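Local coordinates for protein pseudopodium-enriched atypical kinase 1 (Homo sapiens, PDB 6BHC) that is classed among the protein tyrosine kinases but folds as a pseudokinase with an unusual catalytic cleft, and dimerises in a manner new to kinase folds, at residues Ala41-Gln46 against Ile149-Pro154; Gln261-Pro266 against Ile286-His291; Glu359-Thr364 against Asn375-Asn380. The protein carries 1 engineered substitution. One frame throughout, in Å; residues are numbered along the deposited sequence.

Contact 1 (Ala41-Gln46 against Ile149-Pro154)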
ATOM      1  N   ALA A  41     -15.455  -8.371  -8.282  1.00 38.82           N
ATOM      2  CA  ALA A  41     -15.022  -8.869  -9.579  1.00 35.23           C
ATOM      3  C   ALA A  41     -15.514 -10.295  -9.807  1.00 40.76           C
ATOM      4  O   ALA A  41     -15.660 -11.086  -8.871  1.00 39.80           O
ATOM      5  CB  ALA A  41     -13.499  -8.818  -9.690  1.00 35.14           C
ATOM      6  N   GLY A  42     -15.772 -10.614 -11.063  1.00 40.07           N
ATOM      7  CA  GLY A  42     -16.235 -11.931 -11.460  1.00 40.13           C
ATOM      8  C   GLY A  42     -17.290 -11.831 -12.544  1.00 44.05           C
ATOM      9  O   GLY A  42     -17.960 -10.812 -12.713  1.00 42.82           O
ATOM     10  N   GLN A  43     -17.438 -12.918 -13.298  1.00 51.40           N
ATOM     11  CA  GLN A  43     -18.443 -12.964 -14.349  1.00 57.24           C
ATOM     12  C   GLN A  43     -19.842 -12.990 -13.747  1.00 55.59           C
ATOM     13  O   GLN A  43     -20.108 -13.711 -12.781  1.00 53.93           O
ATOM     14  CB  GLN A  43     -18.232 -14.191 -15.237  1.00 67.75           C
ATOM     15  CG  GLN A  43     -19.277 -14.349 -16.330  1.00 85.50           C
ATOM     16  CD  GLN A  43     -19.045 -15.576 -17.189  1.00101.60           C
ATOM     17  OE1 GLN A  43     -17.989 -16.204 -17.123  1.00107.65           O
ATOM     18  NE2 GLN A  43     -20.038 -15.928 -17.998  1.00104.84           N
ATOM     19  N   LYS A  44     -20.743 -12.190 -14.322  1.00 58.26           N
ATOM     20  CA  LYS A  44     -22.113 -12.108 -13.835  1.00 64.47           C
ATOM     21  C   LYS A  44     -23.143 -12.245 -14.950  1.00 60.80           C
ATOM     22  O   LYS A  44     -24.323 -11.954 -14.724  1.00 57.65           O
ATOM     23  CB  LYS A  44     -22.333 -10.795 -13.076  1.00 63.26           C
ATOM     24  CG  LYS A  44     -21.439 -10.651 -11.859  1.00 57.26           C
ATOM     25  CD  LYS A  44     -21.581  -9.291 -11.209  1.00 56.76           C
ATOM     26  CE  LYS A  44     -20.558  -9.117 -10.100  1.00 50.98           C
ATOM     27  NZ  LYS A  44     -19.170  -9.263 -10.619  1.00 45.96           N
ATOM     28  N   ASP A  45     -22.732 -12.675 -16.141  1.00 65.74           N
ATOM     29  CA  ASP A  45     -23.688 -12.931 -17.207  1.00 77.81           C
ATOM     30  C   ASP A  45     -24.528 -14.156 -16.869  1.00 69.71           C
ATOM     31  O   ASP A  45     -24.009 -15.176 -16.409  1.00 66.30           O
ATOM     32  CB  ASP A  45     -22.967 -13.139 -18.539  1.00 92.07           C
ATOM     33  CG  ASP A  45     -22.142 -11.937 -18.951  1.00105.21           C
ATOM     34  OD1 ASP A  45     -22.452 -10.817 -18.495  1.00108.86           O
ATOM     35  OD2 ASP A  45     -21.184 -12.111 -19.735  1.00110.19           O
ATOM     36  N   GLN A  46     -25.835 -14.049 -17.090  1.00 67.41           N
ATOM     37  CA  GLN A  46     -26.727 -15.159 -16.795  1.00 62.92           C
ATOM     38  C   GLN A  46     -26.522 -16.296 -17.789  1.00 55.80           C
ATOM     39  O   GLN A  46     -26.213 -16.081 -18.963  1.00 57.35           O
ATOM     40  CB  GLN A  46     -28.185 -14.704 -16.816  1.00 71.86           C
ATOM     41  CG  GLN A  46     -28.618 -13.955 -15.565  1.00 81.64           C
ATOM     42  CD  GLN A  46     -30.126 -13.907 -15.405  1.00 88.86           C
ATOM     43  OE1 GLN A  46     -30.873 -14.176 -16.346  1.00 90.82           O
ATOM     44  NE2 GLN A  46     -30.582 -13.569 -14.203  1.00 90.36           N
ATOM     45  N   ILE A 149     -29.752 -20.678  -9.735  1.00 26.71           N
ATOM     46  CA  ILE A 149     -28.308 -20.883  -9.721  1.00 30.37           C
ATOM     47  C   ILE A 149     -27.646 -19.588  -9.272  1.00 31.44           C
ATOM     48  O   ILE A 149     -28.012 -18.502  -9.740  1.00 43.80           O
ATOM     49  CB  ILE A 149     -27.786 -21.318 -11.102  1.00 31.12           C
ATOM     50  CG1 ILE A 149     -28.605 -22.497 -11.633  1.00 31.85           C
ATOM     51  CG2 ILE A 149     -26.313 -21.691 -11.027  1.00 29.22           C
ATOM     52  CD1 ILE A 149     -28.594 -23.704 -10.722  1.00 40.49           C
ATOM     53  N   THR A 150     -26.677 -19.702  -8.366  1.00 29.35           N
ATOM     54  CA  THR A 150     -25.933 -18.550  -7.875  1.00 38.72           C
ATOM     55  C   THR A 150     -24.455 -18.898  -7.800  1.00 38.38           C
ATOM     56  O   THR A 150     -24.083 -20.057  -7.595  1.00 37.03           O
ATOM     57  CB  THR A 150     -26.437 -18.086  -6.497  1.00 38.95           C
ATOM     58  OG1 THR A 150     -25.616 -17.011  -6.023  1.00 37.35           O
ATOM     59  CG2 THR A 150     -26.400 -19.230  -5.494  1.00 35.24           C
ATOM     60  N   ARG A 151     -23.610 -17.880  -7.974  1.00 39.19           N
ATOM     61  CA  ARG A 151     -22.166 -18.069  -7.926  1.00 39.16           C
ATOM     62  C   ARG A 151     -21.580 -17.866  -6.535  1.00 39.23           C
ATOM     63  O   ARG A 151     -20.452 -18.304  -6.285  1.00 47.32           O
ATOM     64  CB  ARG A 151     -21.471 -17.123  -8.912  1.00 25.10           C
ATOM     65  CG  ARG A 151     -21.770 -17.422 -10.375  1.00 33.16           C
ATOM     66  CD  ARG A 151     -20.905 -16.586 -11.309  1.00 32.33           C
ATOM     67  NE  ARG A 151     -21.021 -17.027 -12.697  1.00 46.05           N
ATOM     68  CZ  ARG A 151     -21.833 -16.475 -13.594  1.00 46.78           C
ATOM     69  NH1 ARG A 151     -21.871 -16.945 -14.834  1.00 45.56           N
ATOM     70  NH2 ARG A 151     -22.604 -15.450 -13.255  1.00 50.42           N
ATOM     71  N   GLU A 152     -22.311 -17.216  -5.631  1.00 28.22           N
ATOM     72  CA  GLU A 152     -21.868 -17.035  -4.248  1.00 30.07           C
ATOM     73  C   GLU A 152     -22.448 -18.176  -3.425  1.00 31.98           C
ATOM     74  O   GLU A 152     -23.637 -18.179  -3.094  1.00 34.57           O
ATOM     75  CB  GLU A 152     -22.302 -15.675  -3.708  1.00 40.76           C
ATOM     76  CG  GLU A 152     -21.637 -14.481  -4.386  1.00 48.80           C
ATOM     77  CD  GLU A 152     -22.229 -14.166  -5.747  1.00 46.91           C
ATOM     78  OE1 GLU A 152     -23.404 -14.519  -5.985  1.00 44.45           O
ATOM     79  OE2 GLU A 152     -21.517 -13.567  -6.582  1.00 47.49           O
ATOM     80  N   VAL A 153     -21.608 -19.151  -3.093  1.00 33.11           N
ATOM     81  CA  VAL A 153     -22.053 -20.365  -2.413  1.00 30.85           C
ATOM     82  C   VAL A 153     -22.245 -20.093  -0.927  1.00 27.91           C
ATOM     83  O   VAL A 153     -21.288 -19.713  -0.238  1.00 32.21           O
ATOM     84  CB  VAL A 153     -21.059 -21.516  -2.631  1.00 26.31           C
ATOM     85  CG1 VAL A 153     -21.466 -22.724  -1.806  1.00 27.36           C
ATOM     86  CG2 VAL A 153     -20.981 -21.873  -4.106  1.00 29.30           C
ATOM     87  N   PRO A 154     -23.450 -20.271  -0.390  1.00 31.24           N
ATOM     88  CA  PRO A 154     -23.647 -20.098   1.052  1.00 34.47           C
ATOM     89  C   PRO A 154     -23.198 -21.326   1.828  1.00 34.32           C
ATOM     90  O   PRO A 154     -23.461 -22.467   1.442  1.00 39.99           O
ATOM     91  CB  PRO A 154     -25.160 -19.885   1.177  1.00 33.10           C
ATOM     92  CG  PRO A 154     -25.724 -20.642   0.029  1.00 32.77           C
ATOM     93  CD  PRO A 154     -24.720 -20.530  -1.094  1.00 28.72           C
TER

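Contact 2 (Gln261-Pro266 against Ile286-His291)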
ATOM      1  N   GLN A 261     -47.083 -11.713  13.309  1.00 95.58           N
ATOM      2  CA  GLN A 261     -47.177 -10.302  13.658  1.00 81.30           C
ATOM      3  C   GLN A 261     -46.154  -9.877  14.703  1.00 70.87           C
ATOM      4  O   GLN A 261     -46.043  -8.677  14.984  1.00 66.86           O
ATOM      5  CB  GLN A 261     -48.584  -9.978  14.163  1.00 81.74           C
ATOM      6  CG  GLN A 261     -49.677 -10.177  13.126  1.00 81.29           C
ATOM      7  CD  GLN A 261     -51.065  -9.970  13.701  1.00 87.52           C
ATOM      8  OE1 GLN A 261     -51.242  -9.906  14.917  1.00 86.76           O
ATOM      9  NE2 GLN A 261     -52.059  -9.863  12.825  1.00 88.74           N
ATOM     10  N   SER A 262     -45.407 -10.821  15.282  1.00 65.50           N
ATOM     11  CA  SER A 262     -44.384 -10.463  16.256  1.00 67.14           C
ATOM     12  C   SER A 262     -43.238  -9.685  15.624  1.00 56.12           C
ATOM     13  O   SER A 262     -42.458  -9.056  16.348  1.00 50.86           O
ATOM     14  CB  SER A 262     -43.845 -11.718  16.943  1.00 66.73           C
ATOM     15  OG  SER A 262     -43.139 -12.538  16.027  1.00 68.83           O
ATOM     16  N   ARG A 263     -43.119  -9.711  14.296  1.00 58.92           N
ATOM     17  CA  ARG A 263     -42.086  -8.974  13.581  1.00 54.11           C
ATOM     18  C   ARG A 263     -42.664  -7.842  12.739  1.00 56.53           C
ATOM     19  O   ARG A 263     -41.984  -7.328  11.846  1.00 61.53           O
ATOM     20  CB  ARG A 263     -41.271  -9.926  12.705  1.00 52.47           C
ATOM     21  CG  ARG A 263     -40.619 -11.058  13.476  1.00 55.53           C
ATOM     22  CD  ARG A 263     -39.798 -11.951  12.563  1.00 56.96           C
ATOM     23  NE  ARG A 263     -39.139 -13.017  13.309  1.00 65.27           N
ATOM     24  CZ  ARG A 263     -37.937 -12.904  13.865  1.00 64.37           C
ATOM     25  NH1 ARG A 263     -37.257 -11.771  13.757  1.00 46.94           N
ATOM     26  NH2 ARG A 263     -37.415 -13.927  14.530  1.00 69.60           N
ATOM     27  N   LEU A 264     -43.905  -7.447  13.003  1.00 52.23           N
ATOM     28  CA  LEU A 264     -44.545  -6.348  12.297  1.00 50.78           C
ATOM     29  C   LEU A 264     -44.473  -5.080  13.136  1.00 47.43           C
ATOM     30  O   LEU A 264     -44.720  -5.108  14.345  1.00 46.20           O
ATOM     31  CB  LEU A 264     -46.004  -6.676  11.976  1.00 56.01           C
ATOM     32  CG  LEU A 264     -46.252  -7.825  11.001  1.00 61.52           C
ATOM     33  CD1 LEU A 264     -47.744  -7.979  10.737  1.00 72.87           C
ATOM     34  CD2 LEU A 264     -45.483  -7.595   9.707  1.00 62.65           C
ATOM     35  N   ALA A 265     -44.131  -3.971  12.485  1.00 46.06           N
ATOM     36  CA  ALA A 265     -44.012  -2.702  13.182  1.00 44.67           C
ATOM     37  C   ALA A 265     -45.366  -2.285  13.759  1.00 41.97           C
ATOM     38  O   ALA A 265     -46.417  -2.673  13.241  1.00 47.60           O
ATOM     39  CB  ALA A 265     -43.485  -1.626  12.235  1.00 48.00           C
ATOM     40  N   PRO A 266     -45.369  -1.503  14.843  1.00 45.69           N
ATOM     41  CA  PRO A 266     -46.647  -1.142  15.481  1.00 45.51           C
ATOM     42  C   PRO A 266     -47.603  -0.394  14.569  1.00 46.10           C
ATOM     43  O   PRO A 266     -48.822  -0.542  14.720  1.00 40.78           O
ATOM     44  CB  PRO A 266     -46.209  -0.273  16.669  1.00 35.64           C
ATOM     45  CG  PRO A 266     -44.811  -0.700  16.954  1.00 33.35           C
ATOM     46  CD  PRO A 266     -44.211  -1.030  15.621  1.00 35.07           C
ATOM     47  N   ILE A 286     -31.221  -7.565  16.433  1.00 23.59           N
ATOM     48  CA  ILE A 286     -30.146  -7.272  17.377  1.00 20.10           C
ATOM     49  C   ILE A 286     -30.291  -8.124  18.628  1.00 22.25           C
ATOM     50  O   ILE A 286     -29.312  -8.691  19.130  1.00 31.65           O
ATOM     51  CB  ILE A 286     -30.122  -5.771  17.714  1.00 20.59           C
ATOM     52  CG1 ILE A 286     -29.737  -4.953  16.481  1.00 16.48           C
ATOM     53  CG2 ILE A 286     -29.162  -5.498  18.865  1.00 17.79           C
ATOM     54  CD1 ILE A 286     -29.626  -3.470  16.748  1.00 20.60           C
ATOM     55  N   TYR A 287     -31.514  -8.234  19.149  1.00 18.77           N
ATOM     56  CA  TYR A 287     -31.750  -9.090  20.307  1.00 19.06           C
ATOM     57  C   TYR A 287     -31.455 -10.550  19.985  1.00 22.34           C
ATOM     58  O   TYR A 287     -30.815 -11.250  20.778  1.00 24.64           O
ATOM     59  CB  TYR A 287     -33.191  -8.928  20.787  1.00 19.49           C
ATOM     60  CG  TYR A 287     -33.435  -7.709  21.649  1.00 26.95           C
ATOM     61  CD1 TYR A 287     -33.598  -6.448  21.083  1.00 25.74           C
ATOM     62  CD2 TYR A 287     -33.518  -7.822  23.031  1.00 27.61           C
ATOM     63  CE1 TYR A 287     -33.829  -5.334  21.873  1.00 24.48           C
ATOM     64  CE2 TYR A 287     -33.748  -6.716  23.827  1.00 28.33           C
ATOM     65  CZ  TYR A 287     -33.902  -5.477  23.245  1.00 28.47           C
ATOM     66  OH  TYR A 287     -34.131  -4.381  24.043  1.00 31.73           O
ATOM     67  N   GLU A 288     -31.910 -11.025  18.823  1.00 19.17           N
ATOM     68  CA  GLU A 288     -31.750 -12.436  18.483  1.00 25.56           C
ATOM     69  C   GLU A 288     -30.287 -12.793  18.247  1.00 24.09           C
ATOM     70  O   GLU A 288     -29.827 -13.857  18.678  1.00 26.68           O
ATOM     71  CB  GLU A 288     -32.599 -12.775  17.258  1.00 23.64           C
ATOM     72  CG  GLU A 288     -34.097 -12.652  17.510  1.00 39.11           C
ATOM     73  CD  GLU A 288     -34.937 -12.999  16.294  1.00 43.41           C
ATOM     74  OE1 GLU A 288     -34.504 -12.705  15.161  1.00 45.20           O
ATOM     75  OE2 GLU A 288     -36.034 -13.569  16.476  1.00 49.69           O
ATOM     76  N   MET A 289     -29.539 -11.919  17.570  1.00 20.36           N
ATOM     77  CA  MET A 289     -28.115 -12.160  17.368  1.00 22.97           C
ATOM     78  C   MET A 289     -27.336 -12.152  18.677  1.00 32.49           C
ATOM     79  O   MET A 289     -26.260 -12.757  18.748  1.00 31.95           O
ATOM     80  CB  MET A 289     -27.534 -11.125  16.406  1.00 28.07           C
ATOM     81  CG  MET A 289     -28.074 -11.243  14.993  1.00 42.39           C
ATOM     82  SD  MET A 289     -27.274 -10.116  13.840  1.00 38.71           S
ATOM     83  CE  MET A 289     -25.609 -10.777  13.823  1.00 42.52           C
ATOM     84  N   LEU A 290     -27.849 -11.484  19.709  1.00 21.68           N
ATOM     85  CA  LEU A 290     -27.247 -11.517  21.033  1.00 27.51           C
ATOM     86  C   LEU A 290     -27.812 -12.637  21.899  1.00 26.16           C
ATOM     87  O   LEU A 290     -27.733 -12.558  23.130  1.00 29.83           O
ATOM     88  CB  LEU A 290     -27.426 -10.165  21.725  1.00 17.15           C
ATOM     89  CG  LEU A 290     -26.715  -9.007  21.027  1.00 26.26           C
ATOM     90  CD1 LEU A 290     -26.988  -7.698  21.747  1.00 25.27           C
ATOM     91  CD2 LEU A 290     -25.218  -9.272  20.931  1.00 25.95           C
ATOM     92  N   HIS A 291     -28.384 -13.670  21.276  1.00 21.76           N
ATOM     93  CA  HIS A 291     -28.917 -14.840  21.974  1.00 25.53           C
ATOM     94  C   HIS A 291     -30.019 -14.463  22.959  1.00 24.49           C
ATOM     95  O   HIS A 291     -30.170 -15.082  24.015  1.00 27.73           O
ATOM     96  CB  HIS A 291     -27.802 -15.621  22.673  1.00 22.55           C
ATOM     97  CG  HIS A 291     -26.775 -16.165  21.729  1.00 26.12           C
ATOM     98  ND1 HIS A 291     -25.550 -15.566  21.536  1.00 26.21           N
ATOM     99  CD2 HIS A 291     -26.803 -17.239  20.905  1.00 25.59           C
ATOM    100  CE1 HIS A 291     -24.861 -16.255  20.644  1.00 21.63           C
ATOM    101  NE2 HIS A 291     -25.599 -17.275  20.244  1.00 27.66           N
TER

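Contact 3 (Glu359-Thr364 against Asn375-Asn380)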
ATOM      1  N   GLU A 359     -16.320   6.268  23.941  1.00 53.20           N
ATOM      2  CA  GLU A 359     -16.964   7.014  25.015  1.00 59.06           C
ATOM      3  C   GLU A 359     -15.996   7.946  25.731  1.00 56.78           C
ATOM      4  O   GLU A 359     -16.441   8.880  26.406  1.00 64.83           O
ATOM      5  CB  GLU A 359     -17.603   6.047  26.014  1.00 67.80           C
ATOM      6  CG  GLU A 359     -18.678   5.153  25.409  1.00 76.38           C
ATOM      7  CD  GLU A 359     -19.269   4.179  26.414  1.00 88.73           C
ATOM      8  OE1 GLU A 359     -18.789   4.147  27.567  1.00 94.26           O
ATOM      9  OE2 GLU A 359     -20.214   3.448  26.051  1.00 90.49           O
ATOM     10  N   ASP A 360     -14.686   7.717  25.601  1.00 58.51           N
ATOM     11  CA  ASP A 360     -13.715   8.641  26.177  1.00 65.25           C
ATOM     12  C   ASP A 360     -13.816  10.015  25.528  1.00 60.38           C
ATOM     13  O   ASP A 360     -13.704  11.043  26.208  1.00 58.10           O
ATOM     14  CB  ASP A 360     -12.301   8.079  26.028  1.00 85.52           C
ATOM     15  CG  ASP A 360     -12.139   6.724  26.690  1.00102.55           C
ATOM     16  OD1 ASP A 360     -12.856   6.451  27.676  1.00110.65           O
ATOM     17  OD2 ASP A 360     -11.293   5.931  26.224  1.00104.62           O
ATOM     18  N   LEU A 361     -14.035  10.055  24.212  1.00 55.75           N
ATOM     19  CA  LEU A 361     -14.243  11.324  23.525  1.00 48.37           C
ATOM     20  C   LEU A 361     -15.625  11.906  23.806  1.00 54.17           C
ATOM     21  O   LEU A 361     -15.813  13.118  23.661  1.00 47.31           O
ATOM     22  CB  LEU A 361     -14.030  11.141  22.019  1.00 39.90           C
ATOM     23  CG  LEU A 361     -14.096  12.346  21.073  1.00 44.86           C
ATOM     24  CD1 LEU A 361     -13.066  12.207  19.960  1.00 33.07           C
ATOM     25  CD2 LEU A 361     -15.490  12.501  20.478  1.00 46.68           C
ATOM     26  N   PHE A 362     -16.587  11.073  24.216  1.00 48.53           N
ATOM     27  CA  PHE A 362     -17.931  11.572  24.490  1.00 45.62           C
ATOM     28  C   PHE A 362     -17.929  12.550  25.657  1.00 49.11           C
ATOM     29  O   PHE A 362     -18.680  13.533  25.654  1.00 51.89           O
ATOM     30  CB  PHE A 362     -18.887  10.410  24.774  1.00 50.46           C
ATOM     31  CG  PHE A 362     -19.213   9.567  23.567  1.00 53.23           C
ATOM     32  CD1 PHE A 362     -18.649   9.838  22.330  1.00 46.33           C
ATOM     33  CD2 PHE A 362     -20.100   8.507  23.671  1.00 56.23           C
ATOM     34  CE1 PHE A 362     -18.952   9.061  21.226  1.00 44.77           C
ATOM     35  CE2 PHE A 362     -20.410   7.730  22.570  1.00 55.58           C
ATOM     36  CZ  PHE A 362     -19.835   8.007  21.347  1.00 47.47           C
ATOM     37  N   GLN A 363     -17.092  12.298  26.669  1.00 54.66           N
ATOM     38  CA  GLN A 363     -17.025  13.199  27.816  1.00 60.06           C
ATOM     39  C   GLN A 363     -16.529  14.579  27.405  1.00 58.50           C
ATOM     40  O   GLN A 363     -17.073  15.599  27.846  1.00 64.84           O
ATOM     41  CB  GLN A 363     -16.124  12.609  28.900  1.00 71.71           C
ATOM     42  CG  GLN A 363     -16.743  11.453  29.664  1.00 85.67           C
ATOM     43  CD  GLN A 363     -15.856  10.964  30.792  1.00 97.90           C
ATOM     44  OE1 GLN A 363     -14.637  10.880  30.647  1.00100.65           O
ATOM     45  NE2 GLN A 363     -16.466  10.647  31.929  1.00104.02           N
ATOM     46  N   THR A 364     -15.492  14.632  26.565  1.00 55.57           N
ATOM     47  CA  THR A 364     -15.019  15.918  26.065  1.00 56.46           C
ATOM     48  C   THR A 364     -16.063  16.586  25.180  1.00 56.94           C
ATOM     49  O   THR A 364     -16.163  17.818  25.165  1.00 59.33           O
ATOM     50  CB  THR A 364     -13.707  15.733  25.299  1.00 51.21           C
ATOM     51  OG1 THR A 364     -12.804  14.938  26.079  1.00 55.89           O
ATOM     52  CG2 THR A 364     -13.060  17.079  25.012  1.00 44.77           C
ATOM     53  N   ASN A 375     -16.746  20.873  16.986  1.00 33.69           N
ATOM     54  CA  ASN A 375     -16.352  20.593  15.611  1.00 35.65           C
ATOM     55  C   ASN A 375     -14.853  20.336  15.510  1.00 33.42           C
ATOM     56  O   ASN A 375     -14.415  19.475  14.738  1.00 32.05           O
ATOM     57  CB  ASN A 375     -16.764  21.752  14.704  1.00 30.20           C
ATOM     58  CG  ASN A 375     -16.525  21.457  13.238  1.00 41.07           C
ATOM     59  OD1 ASN A 375     -15.488  21.817  12.680  1.00 36.73           O
ATOM     60  ND2 ASN A 375     -17.487  20.797  12.604  1.00 42.20           N
ATOM     61  N   THR A 376     -14.054  21.072  16.286  1.00 31.34           N
ATOM     62  CA  THR A 376     -12.611  20.848  16.289  1.00 33.18           C
ATOM     63  C   THR A 376     -12.268  19.486  16.882  1.00 30.47           C
ATOM     64  O   THR A 376     -11.388  18.785  16.369  1.00 36.99           O
ATOM     65  CB  THR A 376     -11.909  21.965  17.063  1.00 34.38           C
ATOM     66  OG1 THR A 376     -12.162  23.223  16.422  1.00 41.87           O
ATOM     67  CG2 THR A 376     -10.407  21.727  17.118  1.00 38.65           C
ATOM     68  N   LEU A 377     -12.957  19.095  17.956  1.00 28.86           N
ATOM     69  CA  LEU A 377     -12.720  17.788  18.558  1.00 30.47           C
ATOM     70  C   LEU A 377     -13.005  16.665  17.566  1.00 27.27           C
ATOM     71  O   LEU A 377     -12.208  15.732  17.420  1.00 29.76           O
ATOM     72  CB  LEU A 377     -13.580  17.630  19.812  1.00 34.23           C
ATOM     73  CG  LEU A 377     -13.458  16.304  20.563  1.00 41.76           C
ATOM     74  CD1 LEU A 377     -12.091  16.186  21.219  1.00 46.36           C
ATOM     75  CD2 LEU A 377     -14.569  16.167  21.592  1.00 39.88           C
ATOM     76  N   LEU A 378     -14.139  16.745  16.868  1.00 31.54           N
ATOM     77  CA  LEU A 378     -14.489  15.705  15.905  1.00 26.24           C
ATOM     78  C   LEU A 378     -13.574  15.744  14.687  1.00 31.16           C
ATOM     79  O   LEU A 378     -13.215  14.694  14.142  1.00 27.98           O
ATOM     80  CB  LEU A 378     -15.951  15.853  15.484  1.00 26.72           C
ATOM     81  CG  LEU A 378     -16.997  15.631  16.579  1.00 32.92           C
ATOM     82  CD1 LEU A 378     -18.391  15.971  16.074  1.00 28.02           C
ATOM     83  CD2 LEU A 378     -16.943  14.198  17.082  1.00 20.57           C
ATOM     84  N   GLN A 379     -13.186  16.943  14.244  1.00 28.54           N
ATOM     85  CA  GLN A 379     -12.324  17.045  13.071  1.00 28.15           C
ATOM     86  C   GLN A 379     -10.922  16.531  13.369  1.00 29.91           C
ATOM     87  O   GLN A 379     -10.304  15.879  12.521  1.00 27.21           O
ATOM     88  CB  GLN A 379     -12.272  18.490  12.575  1.00 27.53           C
ATOM     89  CG  GLN A 379     -11.543  18.661  11.250  1.00 27.05           C
ATOM     90  CD  GLN A 379     -12.253  17.967  10.104  1.00 35.28           C
ATOM     91  OE1 GLN A 379     -13.278  18.442   9.614  1.00 39.43           O
ATOM     92  NE2 GLN A 379     -11.711  16.834   9.670  1.00 37.10           N
ATOM     93  N   ASN A 380     -10.401  16.817  14.566  1.00 20.25           N
ATOM     94  CA  ASN A 380      -9.089  16.297  14.938  1.00 26.32           C
ATOM     95  C   ASN A 380      -9.103  14.776  14.995  1.00 27.33           C
ATOM     96  O   ASN A 380      -8.149  14.122  14.557  1.00 24.74           O
ATOM     97  CB  ASN A 380      -8.647  16.881  16.279  1.00 21.65           C
ATOM     98  CG  ASN A 380      -8.411  18.378  16.215  1.00 38.87           C
ATOM     99  OD1 ASN A 380      -8.258  18.950  15.135  1.00 37.54           O
ATOM    100  ND2 ASN A 380      -8.379  19.020  17.376  1.00 36.58           N
TER

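Contact 1 (Ala41-Gln46 against Ile149-Pro154)
Two backbone carbonyls of the 41-46 loop meet the flat guanidinium of R151 in different ways: that of Q43 lies over one face, offset toward the rim, while D45 O arrives at the edge, in the plane of the group. R151 comes straight after strand 143-150, which fits β5 of the N-lobe of the protein kinase fold, so the residues from R151 onward probably form the hinge that leads to the C-lobe. The contact therefore fastens the loop leaving helix 16-39 to the start of this probable hinge, at the protein surface.

R151 NH1 donates a hydrogen bond to D45 O at 3.2 Å, with an N-H...O angle of 160° and the donor in the carbonyl plane; R151 NH2 adds a weak second bond to D45 O at 3.5 Å. Over the face, Q43 O comes to 3.1 Å from R151 NH2, but the angle is too poor for a hydrogen bond, and the approach is probably a favourable one of carbonyl dipole to charge. The extended Q43 side chain crosses that of R151, its amide plane 33° from the guanidinium, with Q43 NE2 3.8 Å from R151 NH1. R151 reaches this far because its chain runs extended from CG to NE, with CG anti to the carbonyl carbon (chi1 -66°); the same chain also rests on C121. With an alanine in place of R151, D45 O would probably lose both donors, the weak one included, and the Q43 carbonyl the flat group it lies over. K44 contributes its backbone, CA lying 3.4 Å from R151 NH2, while its side chain curls back on its own segment, where K44 NZ bonds G42 O at 2.9 Å and also M40 O.

Contact 2 (Gln261-Pro266 against Ile286-His291)
R263 and E288 approach from opposite directions to form a salt bridge, E288 at the edge of the guanidinium, and no other residues of the two segments touch. Both nitrogens at the end of the arginine are used. R263 NH1 donates to E288 OE1 over 3.2 Å at an N-H...O angle of 149°, the oxygen lying near the guanidinium plane. NH2 pairs with E288 OE2; the modelled 2.4 Å between R263 NH2 and E288 OE2 is too short to be trusted as a length. The two planes stand 58° apart, so this is not the flat, coplanar fork of an ideal pair, and NH1 meets OE1 from above the carboxylate plane. Both side chains are extended, which lets the bridge span backbones whose closest CA atoms, those of R263 and E288, are 12.0 Å apart.

A backbone group adds to the tie: R263 O accepts a bond from Q281 NE2 of helix 277-289. That helix ends in a Schellman motif, with H291 as its C-prime residue.

In kinase terms, A265 and P266 fit the start of the APE motif and helix 277-289 fits αF. R263 also packs on its I284 and L285, while I286 and M289 face helix 173-194, with helix 322-332 against I286 and Y287.

Contact 3 (Glu359-Thr364 against Asn375-Asn380)
L377 is the first residue of 375-380 to meet helix 359-364, and it pushes its branched end in between L361 and T364, which sit one turn apart. Its CG is anti to the backbone N (chi1 180°), and this sends both methyls across the gap. L377 CD2 does most of the touching: it lies 3.9 Å from L361 CG and 3.8 Å from T364 CB, with the T364 methyl CG2 equally near. The other methyl, L377 CD1, reaches T364 CG2 at 4.0 Å. The L361 and L377 side chains slide past each other in opposite directions, whereas T364 presents its methyl side to the leucine at a slant. No hydrogen bond joins the segments; the interaction is apolar throughout.

L378 comes next and adds a smaller touch with the end of its side chain. Its CD2 meets L361 CD2 at 4.1 Å, the two side chains crossing at about a right angle, so L361 CD2 touches two successive leucines of the other helix. N380, beyond the contact proper, packs on V16 of the second subunit.

The helix segments run nearly antiparallel, at 157°, with axes 10.9 Å apart at their closest, as a helical hairpin whose turn lies between 367 and 371. They probably belong to the helical dimerisation module that accompanies the kinase fold in the PEAK family. Helix 420-430 packs against both arms, through F362 on V427 and L430 and through L378 on S424, while L361 also leans on W381, further along helix 371-396.

From the N terminus, helix 16-39 runs into the loop of contact 1, which closes about a hundred residues by joining that loop to the end of strand 143-150, probably at the passage from N-lobe to C-lobe. Well along the C-lobe, contact 2 closes a much shorter span, bringing the end of helix 277-289 back to the loop before helix 266-270. Contact 3 is the shortest, a hairpin among the C-terminal helices. The three follow in series, neither nesting nor crossing, and none touches another. Contact 1 lies across the chain's centre from both others, its centre 44 Å from that of contact 3; the nearest atoms of contacts 2 and 3 are about 14 Å apart.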